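Local atomic coordinates of endo-1,4-beta-mannanase (Eisenia fetida, PDB entry 5Y6T), a protein that probably hydrolyses internal beta-1,4-mannosidic bonds of mannans, as a family GH5 glycoside hydrolase linked to cold adaptation. Residues E52-I55 with V56-K59; R127-D130 with L131-D135; D184-P187 with L188-S191; D304-I308 with T309-D313. All coordinates share one frame; numbering follows the deposited sequence.

All four contacts are local, and each is partly buried at the periphery of the barrel, with its centre about 19 to 22 Å from the chain centre. No two share a helix. Contact 1 lies within helix 42-60 and carries a partly exposed ion pair. Contact 2 spans most of helix 126-133 and its end, on the opposite side of the chain's centre, where backbone bonds are mostly weak and the side-chain contacts are apolar. Contact 3 lies in a loop and rests on turns, carbonyl oxygens and a water. Contact 4 starts helix 308-317 with a capping box. Contacts 1 and 4 come within about 9 Å at their nearest atoms.

Contact 1: E52-I55 with V56-K59; sequences EDYI and VRIK
Asp53 and Arg57 form a salt bridge one turn apart on helix 42-60. Asp53 OD2 accepts from Arg57 NE at 2.9 Å. The bond is bent, and NE meets the oxygen from above the carboxylate plane, 46° out of it. The arginine chain bends at chi3 (-69°), which turns NE back to the aspartate. Its CG also lies 3.2 Å from Asp53 O. Arg57 NH2 sits 3.7 Å from Tyr54 CE1, with the guanidinium and ring planes 35° apart. Beyond the segments, Arg57 makes a cation-pi contact with Phe338, and Tyr54 OH bonds Gln32. A methionine in place of Arg57 would probably leave the Asp53 carboxylate without its charged mate and lose the cation-pi contact. The backbone below is regular helix: Arg57 N to Asp53 O is 2.9 Å and Ile58 N to Tyr54 O is 2.9 Å. Ile58 CG1 packs 3.1 Å from Tyr54 O. Ile55 packs on Phe102, Val105 and Ala106 of helix 95-108. The helix links parallel strands 20-28 and 65-72 in a beta-alpha-beta unit. The ion pair uses NE alone, which is consistent with the guanidinium also meeting Phe338.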
loop_
_atom_site.group_PDB
_atom_site.type_symbol
_atom_site.label_atom_id
_atom_site.label_comp_id
_atom_site.label_asym_id
_atom_site.label_seq_id
_atom_site.Cartn_x
_atom_site.Cartn_y
_atom_site.Cartn_z
ATOM N N GLU A 52 -5.558 -17.658 3.655
ATOM C CA GLU A 52 -4.465 -18.535 3.250
ATOM C C GLU A 52 -4.675 -19.132 1.867
ATOM O O GLU A 52 -3.717 -19.308 1.155
ATOM C CB GLU A 52 -4.233 -19.617 4.316
ATOM C CG GLU A 52 -3.815 -19.000 5.648
ATOM C CD GLU A 52 -3.670 -19.984 6.840
ATOM O OE1 GLU A 52 -3.795 -21.208 6.645
ATOM O OE2 GLU A 52 -3.370 -19.513 7.966
ATOM N N ASP A 53 -5.928 -19.428 1.506
ATOM C CA ASP A 53 -6.276 -19.886 0.204
ATOM C C ASP A 53 -5.905 -18.790 -0.828
ATOM O O ASP A 53 -5.433 -19.121 -1.911
ATOM C CB ASP A 53 -7.764 -20.256 0.163
ATOM C CG ASP A 53 -8.206 -20.859 -1.141
ATOM O OD1 ASP A 53 -7.689 -21.907 -1.526
ATOM O OD2 ASP A 53 -9.041 -20.239 -1.794
ATOM N N TYR A 54 -6.067 -17.502 -0.501
ATOM C CA TYR A 54 -5.673 -16.498 -1.496
ATOM C C TYR A 54 -4.187 -16.583 -1.768
ATOM O O TYR A 54 -3.738 -16.402 -2.897
ATOM C CB TYR A 54 -5.990 -15.107 -1.007
ATOM C CG TYR A 54 -7.414 -14.728 -1.126
ATOM C CD1 TYR A 54 -8.021 -14.637 -2.351
ATOM C CD2 TYR A 54 -8.125 -14.339 -0.004
ATOM C CE1 TYR A 54 -9.363 -14.231 -2.437
ATOM C CE2 TYR A 54 -9.436 -13.930 -0.088
ATOM C CZ TYR A 54 -10.033 -13.881 -1.299
ATOM O OH TYR A 54 -11.312 -13.442 -1.315
ATOM N N ILE A 55 -3.397 -16.812 -0.721
ATOM C CA ILE A 55 -1.929 -16.899 -0.896
ATOM C C ILE A 55 -1.575 -18.023 -1.832
ATOM O O ILE A 55 -0.800 -17.898 -2.795
ATOM C CB ILE A 55 -1.249 -17.184 0.431
ATOM C CG1 ILE A 55 -1.283 -15.991 1.384
ATOM C CG2 ILE A 55 0.211 -17.514 0.212
ATOM C CD1 ILE A 55 -0.822 -16.325 2.773
ATOM N N VAL A 56 -2.152 -19.181 -1.532
ATOM C CA VAL A 56 -1.925 -20.341 -2.393
ATOM C C VAL A 56 -2.334 -20.152 -3.888
ATOM O O VAL A 56 -1.525 -20.482 -4.804
ATOM C CB VAL A 56 -2.578 -21.640 -1.792
ATOM C CG1 VAL A 56 -2.298 -22.822 -2.716
ATOM C CG2 VAL A 56 -1.967 -21.949 -0.393
ATOM N N ARG A 57 -3.522 -19.627 -4.097
ATOM C CA ARG A 57 -4.097 -19.430 -5.419
ATOM C C ARG A 57 -3.331 -18.374 -6.194
ATOM O O ARG A 57 -3.063 -18.567 -7.366
ATOM C CB ARG A 57 -5.558 -19.101 -5.305
ATOM C CG ARG A 57 -6.338 -20.313 -4.772
ATOM C CD ARG A 57 -7.801 -20.267 -5.119
ATOM N NE ARG A 57 -8.543 -19.236 -4.426
ATOM C CZ ARG A 57 -9.277 -18.301 -5.008
ATOM N NH1 ARG A 57 -9.344 -18.210 -6.317
ATOM N NH2 ARG A 57 -9.946 -17.438 -4.263
ATOM N N ILE A 58 -2.861 -17.327 -5.494
ATOM C CA ILE A 58 -2.014 -16.330 -6.149
ATOM C C ILE A 58 -0.698 -16.940 -6.626
ATOM O O ILE A 58 -0.323 -16.748 -7.795
ATOM C CB ILE A 58 -1.822 -15.095 -5.230
ATOM C CG1 ILE A 58 -3.140 -14.329 -5.160
ATOM C CG2 ILE A 58 -0.644 -14.264 -5.741
ATOM C CD1 ILE A 58 -3.201 -13.252 -4.121
ATOM N N LYS A 59 -0.028 -17.682 -5.759
ATOM C CA LYS A 59 1.217 -18.298 -6.136
ATOM C C LYS A 59 1.005 -19.270 -7.277
ATOM O O LYS A 59 1.835 -19.375 -8.179
ATOM C CB LYS A 59 1.944 -18.916 -4.944
ATOM C CG LYS A 59 3.269 -19.591 -5.320
ATOM C CD LYS A 59 4.330 -18.525 -5.698
ATOM C CE LYS A 59 4.755 -18.517 -7.163
ATOM N NZ LYS A 59 5.640 -17.344 -7.493
#

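Contact 2: R127-D130 with L131-D135; sequences RYRD and LIYDD
Arg129 lays its aliphatic chain alongside the Tyr133 ring, with CG 3.9 Å from CE1. The two side chains point the same way along helix 126-133. With chi1 at -166°, Arg129 CG stands anti to the backbone N, where it meets the ring; the chain then bends at chi3 and leads the guanidinium off. One position earlier, Tyr128 meets Ile132 in the same i to i+4 spacing. Ile132 CD1 touches Tyr128 CE1 at 3.9 Å, and the two chains cross at a slant. Outside the segments, Arg129 makes a salt bridge with Asp197, while Tyr128 stacks on Trp118 and bonds Asn119 O through its hydroxyl. Leu131 and Ile132 both pack on Phe207 of helix 201-218. The helix end is unwinding. Leu131 N makes a weak bond to Tyr128 O at 2.9 Å and a weak one to Arg127 O. Asp134 N reaches Asp130 O at 2.8 Å, also weakly. Asp134 then leaves helical geometry and is the N-cap of helix 135-152, its OD1 bonded to Ser136 OG and accepting from Lys137 N. Arg129 O takes two donors: Tyr133 N in its carbonyl plane at 3.3 Å, and Ile132 N from 59° above that plane at 2.9 Å.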
loop_
_atom_site.group_PDB
_atom_site.type_symbol
_atom_site.label_atom_id
_atom_site.label_comp_id
_atom_site.label_asym_id
_atom_site.label_seq_id
_atom_site.Cartn_x
_atom_site.Cartn_y
_atom_site.Cartn_z
ATOM N N ARG A 127 -12.727 7.960 15.924
ATOM C CA ARG A 127 -11.511 7.636 16.695
ATOM C C ARG A 127 -10.291 7.631 15.827
ATOM O O ARG A 127 -9.208 8.099 16.255
ATOM C CB ARG A 127 -11.641 6.371 17.457
ATOM C CG ARG A 127 -12.658 6.371 18.620
ATOM C CD ARG A 127 -12.280 7.371 19.673
ATOM N NE ARG A 127 -13.027 7.052 20.907
ATOM C CZ ARG A 127 -13.237 7.915 21.867
ATOM N NH1 ARG A 127 -12.751 9.105 21.824
ATOM N NH2 ARG A 127 -13.979 7.556 22.928
ATOM N N TYR A 128 -10.444 7.172 14.601
ATOM C CA TYR A 128 -9.337 7.185 13.641
ATOM C C TYR A 128 -9.032 8.630 13.204
ATOM O O TYR A 128 -7.881 9.101 13.229
ATOM C CB TYR A 128 -9.707 6.235 12.499
ATOM C CG TYR A 128 -8.995 6.369 11.159
ATOM C CD1 TYR A 128 -7.721 6.799 11.047
ATOM C CD2 TYR A 128 -9.644 5.940 9.972
ATOM C CE1 TYR A 128 -7.082 6.908 9.808
ATOM C CE2 TYR A 128 -9.044 5.996 8.754
ATOM C CZ TYR A 128 -7.772 6.528 8.622
ATOM O OH TYR A 128 -7.256 6.593 7.364
ATOM N N ARG A 129 -10.054 9.381 12.878
ATOM C CA ARG A 129 -9.846 10.778 12.509
ATOM C C ARG A 129 -9.123 11.524 13.611
ATOM O O ARG A 129 -8.203 12.322 13.348
ATOM C CB ARG A 129 -11.155 11.467 12.164
ATOM C CG ARG A 129 -10.890 12.826 11.444
ATOM C CD ARG A 129 -12.121 13.651 11.151
ATOM N NE ARG A 129 -12.996 13.020 10.191
ATOM C CZ ARG A 129 -14.032 12.265 10.493
ATOM N NH1 ARG A 129 -14.326 12.007 11.774
ATOM N NH2 ARG A 129 -14.760 11.756 9.498
ATOM N N ASP A 130 -9.502 11.231 14.842
ATOM C CA ASP A 130 -8.860 11.926 15.953
ATOM C C ASP A 130 -7.354 11.590 16.063
ATOM O O ASP A 130 -6.615 12.478 16.516
ATOM C CB ASP A 130 -9.555 11.592 17.270
ATOM C CG ASP A 130 -10.925 12.305 17.420
ATOM O OD1 ASP A 130 -11.336 13.143 16.562
ATOM O OD2 ASP A 130 -11.665 11.898 18.349
ATOM N N LEU A 131 -6.909 10.413 15.592
ATOM C CA LEU A 131 -5.454 10.124 15.532
ATOM C C LEU A 131 -4.722 11.045 14.570
ATOM O O LEU A 131 -3.529 11.302 14.748
ATOM C CB LEU A 131 -5.181 8.725 15.160
ATOM C CG LEU A 131 -5.758 7.626 16.052
ATOM C CD1 LEU A 131 -5.328 6.271 15.554
ATOM C CD2 LEU A 131 -5.389 7.872 17.524
ATOM N N ILE A 132 -5.418 11.485 13.536
ATOM C CA ILE A 132 -4.828 12.389 12.541
ATOM C C ILE A 132 -4.677 13.777 13.069
ATOM O O ILE A 132 -3.817 14.555 12.623
ATOM C CB ILE A 132 -5.679 12.351 11.243
ATOM C CG1 ILE A 132 -5.738 10.932 10.645
ATOM C CG2 ILE A 132 -5.062 13.264 10.200
ATOM C CD1 ILE A 132 -6.719 10.746 9.508
ATOM N N TYR A 133 -5.545 14.160 13.980
ATOM C CA TYR A 133 -5.566 15.488 14.555
ATOM C C TYR A 133 -4.929 15.644 15.934
ATOM O O TYR A 133 -4.682 16.757 16.373
ATOM C CB TYR A 133 -6.976 16.039 14.643
ATOM C CG TYR A 133 -7.527 16.498 13.327
ATOM C CD1 TYR A 133 -8.110 15.594 12.451
ATOM C CD2 TYR A 133 -7.464 17.823 12.944
ATOM C CE1 TYR A 133 -8.644 16.004 11.235
ATOM C CE2 TYR A 133 -7.980 18.228 11.703
ATOM C CZ TYR A 133 -8.595 17.300 10.875
ATOM O OH TYR A 133 -9.129 17.711 9.621
ATOM N N ASP A 134 -4.731 14.573 16.677
ATOM C CA ASP A 134 -4.262 14.730 18.061
ATOM C C ASP A 134 -3.022 13.828 18.239
ATOM O O ASP A 134 -3.097 12.582 18.344
ATOM C CB ASP A 134 -5.435 14.361 18.971
ATOM C CG ASP A 134 -5.098 14.365 20.452
ATOM O OD1 ASP A 134 -3.924 14.270 20.826
ATOM O OD2 ASP A 134 -6.068 14.461 21.239
ATOM N N ASP A 135 -1.853 14.454 18.258
ATOM C CA ASP A 135 -0.610 13.730 18.375
ATOM C C ASP A 135 -0.490 12.896 19.634
ATOM O O ASP A 135 0.232 11.914 19.654
ATOM C CB ASP A 135 0.566 14.711 18.273
ATOM C CG ASP A 135 0.887 15.084 16.818
ATOM O OD1 ASP A 135 0.369 14.409 15.864
ATOM O OD2 ASP A 135 1.691 16.041 16.608
#

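Contact 3: D184-P187 with L188-S191; sequences DTQP and LAGS
The flat backbone carbonyl of Gln186 receives Ala189 N from above its plane, 57° out of it, with Gln186 O 2.9 Å from that nitrogen. Thr185 O is met in the same manner by Leu188 N, at 3.0 Å. These i to i+3 bonds make a short 3-10 turn in the loop between strand 165-166 and helix 201-218. A type II beta turn follows at once, from Leu188 to Ser191. Just before the 3-10 turn, Asp184 makes an Asx turn: its OD1 accepts from Gln186 N on the anti side, 31° out of the carboxylate plane. Asp184 OD2 accepts from Asp178 N, and Thr185 OG1 bonds Ser173 and Val176, so the turn is tied to the preceding part of the loop. Ala189 CB packs 3.3 Å from Gln186 O. Leu188 is buried. Its CB lies 3.4 Å from Thr185 O, and CD1 comes to 4.4 Å from Thr185 CG2. A glycine in place of Leu188 would probably open a gap beside Thr185 CG2 and give the backbone more freedom where the two turns join. Leu188 O accepts from both Ser191 N at 3.1 Å and Ser191 OG at 2.6 Å. A water bridges two carbonyls, donating to Pro187 O and to Ala189 O, the latter at 2.6 Å.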
loop_
_atom_site.group_PDB
_atom_site.type_symbol
_atom_site.label_atom_id
_atom_site.label_comp_id
_atom_site.label_asym_id
_atom_site.label_seq_id
_atom_site.Cartn_x
_atom_site.Cartn_y
_atom_site.Cartn_z
ATOM N N ASP A 184 0.247 22.518 -0.288
ATOM C CA ASP A 184 -0.605 23.194 -1.245
ATOM C C ASP A 184 -1.184 22.101 -2.129
ATOM O O ASP A 184 -0.459 21.366 -2.788
ATOM C CB ASP A 184 0.229 24.213 -2.024
ATOM C CG ASP A 184 -0.578 24.893 -3.123
ATOM O OD1 ASP A 184 -1.152 24.188 -3.960
ATOM O OD2 ASP A 184 -0.595 26.148 -3.146
ATOM N N THR A 185 -2.513 21.998 -2.176
ATOM C CA THR A 185 -3.219 21.037 -3.001
ATOM C C THR A 185 -3.930 21.580 -4.279
ATOM O O THR A 185 -4.791 20.918 -4.823
ATOM C CB THR A 185 -4.235 20.214 -2.200
ATOM O OG1 THR A 185 -5.181 21.105 -1.609
ATOM C CG2 THR A 185 -3.531 19.404 -1.070
ATOM N N GLN A 186 -3.490 22.738 -4.741
ATOM C CA GLN A 186 -3.978 23.274 -6.017
ATOM C C GLN A 186 -3.706 22.309 -7.173
ATOM O O GLN A 186 -4.566 22.140 -8.028
ATOM C CB GLN A 186 -3.508 24.701 -6.285
ATOM C CG GLN A 186 -4.098 25.712 -5.325
ATOM C CD GLN A 186 -5.600 25.881 -5.446
ATOM O OE1 GLN A 186 -6.287 25.130 -6.151
ATOM N NE2 GLN A 186 -6.134 26.898 -4.752
ATOM N N PRO A 187 -2.597 21.583 -7.165
ATOM C CA PRO A 187 -2.483 20.580 -8.281
ATOM C C PRO A 187 -3.523 19.474 -8.316
ATOM O O PRO A 187 -3.696 18.849 -9.342
ATOM C CB PRO A 187 -1.067 19.994 -8.081
ATOM C CG PRO A 187 -0.337 21.072 -7.348
ATOM C CD PRO A 187 -1.356 21.678 -6.417
ATOM N N LEU A 188 -4.209 19.249 -7.205
ATOM C CA LEU A 188 -5.316 18.357 -7.108
ATOM C C LEU A 188 -6.700 18.974 -7.365
ATOM O O LEU A 188 -7.691 18.259 -7.300
ATOM C CB LEU A 188 -5.343 17.643 -5.713
ATOM C CG LEU A 188 -4.021 16.969 -5.346
ATOM C CD1 LEU A 188 -4.096 16.204 -4.032
ATOM C CD2 LEU A 188 -3.488 16.045 -6.470
ATOM N N ALA A 189 -6.751 20.256 -7.720
ATOM C CA ALA A 189 -8.067 20.918 -7.966
ATOM C C ALA A 189 -8.705 20.250 -9.156
ATOM O O ALA A 189 -8.024 19.996 -10.190
ATOM C CB ALA A 189 -7.868 22.421 -8.237
ATOM N N GLY A 190 -9.985 19.936 -9.031
ATOM C CA GLY A 190 -10.748 19.378 -10.126
ATOM C C GLY A 190 -10.447 17.890 -10.367
ATOM O O GLY A 190 -10.982 17.306 -11.256
ATOM N N SER A 191 -9.605 17.263 -9.522
ATOM C CA SER A 191 -9.203 15.857 -9.763
ATOM C C SER A 191 -10.198 14.845 -9.231
ATOM O O SER A 191 -10.110 13.693 -9.535
ATOM C CB SER A 191 -7.848 15.647 -9.069
ATOM O OG SER A 191 -7.997 15.653 -7.653
HETATM O O HOH W 1 -6.154 18.290 -10.514
#

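Contact 4: D304-I308 with T309-D313; sequences DGRSI and TDQFD
A capping box opens helix 308-317, with Ser307 as the N-cap and Asp310 as its partner. Ser307 OG accepts from Asp310 N at 3.0 Å. In return, Asp310 OD2 accepts from Ser307 N at 3.1 Å, from above the carboxylate plane, 43° out of it. The serine hydroxyl lies between the backbone N and the carbonyl carbon (chi1 68°), which turns it to the amide of the first turn. Ser307 O is taken by Gln311 N, and Ile308 O by Phe312 N in a nearly straight bond at 3.1 Å. Before the cap, Asp304 makes an Asx turn, its OD1 accepting from Arg306 N. Arg306 also grips that carboxylate side-on: NE bonds OD1 at 2.8 Å and NH2 bonds OD2 at 2.9 Å. NE and the backbone N reach OD1 from opposite faces of its plane. The Arg306 and Gln311 chains pass at a slant, CG to CG 3.8 Å, while Gln311 NE2 donates to Ser299 O. On the buried side, Ile308 lies alongside Phe312, its CG1 3.7 Å from CE1. The Phe312 ring meets Phe298 edge-to-face and packs on strand 322-325 and helix 338-348. The box occupies Asp310 N and Ser307 N, and the negative charge of Asp310 at this helix start is likely to be favourable to the helix dipole.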
loop_
_atom_site.group_PDB
_atom_site.type_symbol
_atom_site.label_atom_id
_atom_site.label_comp_id
_atom_site.label_asym_id
_atom_site.label_seq_id
_atom_site.Cartn_x
_atom_site.Cartn_y
_atom_site.Cartn_z
ATOM N N ASP A 304 -9.774 1.202 -19.672
ATOM C CA ASP A 304 -10.277 1.882 -20.881
ATOM C C ASP A 304 -10.545 0.881 -21.999
ATOM O O ASP A 304 -10.642 1.301 -23.183
ATOM C CB ASP A 304 -9.254 2.963 -21.346
ATOM C CG ASP A 304 -7.956 2.377 -21.873
ATOM O OD1 ASP A 304 -7.665 1.176 -21.633
ATOM O OD2 ASP A 304 -7.198 3.186 -22.438
ATOM N N GLY A 305 -10.611 -0.415 -21.634
ATOM C CA GLY A 305 -10.722 -1.525 -22.629
ATOM C C GLY A 305 -9.474 -2.385 -22.840
ATOM O O GLY A 305 -9.559 -3.503 -23.365
ATOM N N ARG A 306 -8.279 -1.898 -22.450
ATOM C CA ARG A 306 -7.102 -2.668 -22.605
ATOM C C ARG A 306 -7.233 -3.903 -21.685
ATOM O O ARG A 306 -7.962 -3.908 -20.724
ATOM C CB ARG A 306 -5.833 -1.889 -22.268
ATOM C CG ARG A 306 -5.746 -1.406 -20.835
ATOM C CD ARG A 306 -4.611 -0.389 -20.657
ATOM N NE ARG A 306 -4.893 0.799 -21.455
ATOM C CZ ARG A 306 -4.006 1.538 -22.098
ATOM N NH1 ARG A 306 -2.712 1.309 -21.993
ATOM N NH2 ARG A 306 -4.433 2.577 -22.799
ATOM N N SER A 307 -6.512 -4.966 -22.005
ATOM C CA SER A 307 -6.683 -6.200 -21.281
ATOM C C SER A 307 -5.808 -6.183 -20.030
ATOM O O SER A 307 -4.795 -5.446 -19.972
ATOM C CB SER A 307 -6.275 -7.398 -22.089
ATOM O OG SER A 307 -4.902 -7.391 -22.278
ATOM N N ILE A 308 -6.179 -7.048 -19.093
ATOM C CA ILE A 308 -5.365 -7.277 -17.887
ATOM C C ILE A 308 -3.907 -7.634 -18.244
ATOM O O ILE A 308 -2.935 -7.217 -17.579
ATOM C CB ILE A 308 -5.980 -8.383 -17.002
ATOM C CG1 ILE A 308 -5.317 -8.341 -15.600
ATOM C CG2 ILE A 308 -5.887 -9.792 -17.648
ATOM C CD1 ILE A 308 -5.871 -7.248 -14.725
ATOM N N THR A 309 -3.703 -8.414 -19.306
ATOM C CA THR A 309 -2.347 -8.786 -19.704
ATOM C C THR A 309 -1.581 -7.569 -20.200
ATOM O O THR A 309 -0.385 -7.447 -19.956
ATOM C CB THR A 309 -2.435 -9.924 -20.746
ATOM O OG1 THR A 309 -2.938 -11.101 -20.069
ATOM C CG2 THR A 309 -1.116 -10.209 -21.355
ATOM N N ASP A 310 -2.255 -6.709 -20.982
ATOM C CA ASP A 310 -1.646 -5.462 -21.426
ATOM C C ASP A 310 -1.135 -4.613 -20.226
ATOM O O ASP A 310 -0.058 -3.996 -20.311
ATOM C CB ASP A 310 -2.642 -4.588 -22.187
ATOM C CG ASP A 310 -2.991 -5.109 -23.574
ATOM O OD1 ASP A 310 -2.203 -5.902 -24.184
ATOM O OD2 ASP A 310 -4.127 -4.738 -23.971
ATOM N N GLN A 311 -1.912 -4.594 -19.157
ATOM C CA GLN A 311 -1.603 -3.775 -18.032
ATOM C C GLN A 311 -0.399 -4.339 -17.277
ATOM O O GLN A 311 0.568 -3.614 -17.010
ATOM C CB GLN A 311 -2.837 -3.673 -17.162
ATOM C CG GLN A 311 -4.028 -2.958 -17.776
ATOM C CD GLN A 311 -5.304 -3.072 -17.000
ATOM O OE1 GLN A 311 -5.644 -4.151 -16.471
ATOM N NE2 GLN A 311 -6.049 -1.961 -16.884
ATOM N N PHE A 312 -0.410 -5.625 -16.937
ATOM C CA PHE A 312 0.778 -6.246 -16.289
ATOM C C PHE A 312 1.998 -6.149 -17.174
ATOM O O PHE A 312 3.132 -5.849 -16.670
ATOM C CB PHE A 312 0.564 -7.688 -15.936
ATOM C CG PHE A 312 -0.212 -7.884 -14.649
ATOM C CD1 PHE A 312 -1.591 -7.919 -14.647
ATOM C CD2 PHE A 312 0.478 -8.120 -13.462
ATOM C CE1 PHE A 312 -2.311 -8.118 -13.468
ATOM C CE2 PHE A 312 -0.215 -8.286 -12.257
ATOM C CZ PHE A 312 -1.615 -8.355 -12.252
ATOM N N ASP A 313 1.812 -6.317 -18.479
ATOM C CA ASP A 313 2.937 -6.219 -19.391
ATOM C C ASP A 313 3.582 -4.812 -19.353
ATOM O O ASP A 313 4.782 -4.675 -19.400
ATOM C CB ASP A 313 2.561 -6.620 -20.852
ATOM C CG ASP A 313 3.803 -6.844 -21.707
ATOM O OD1 ASP A 313 4.449 -7.916 -21.518
ATOM O OD2 ASP A 313 4.208 -5.909 -22.448
#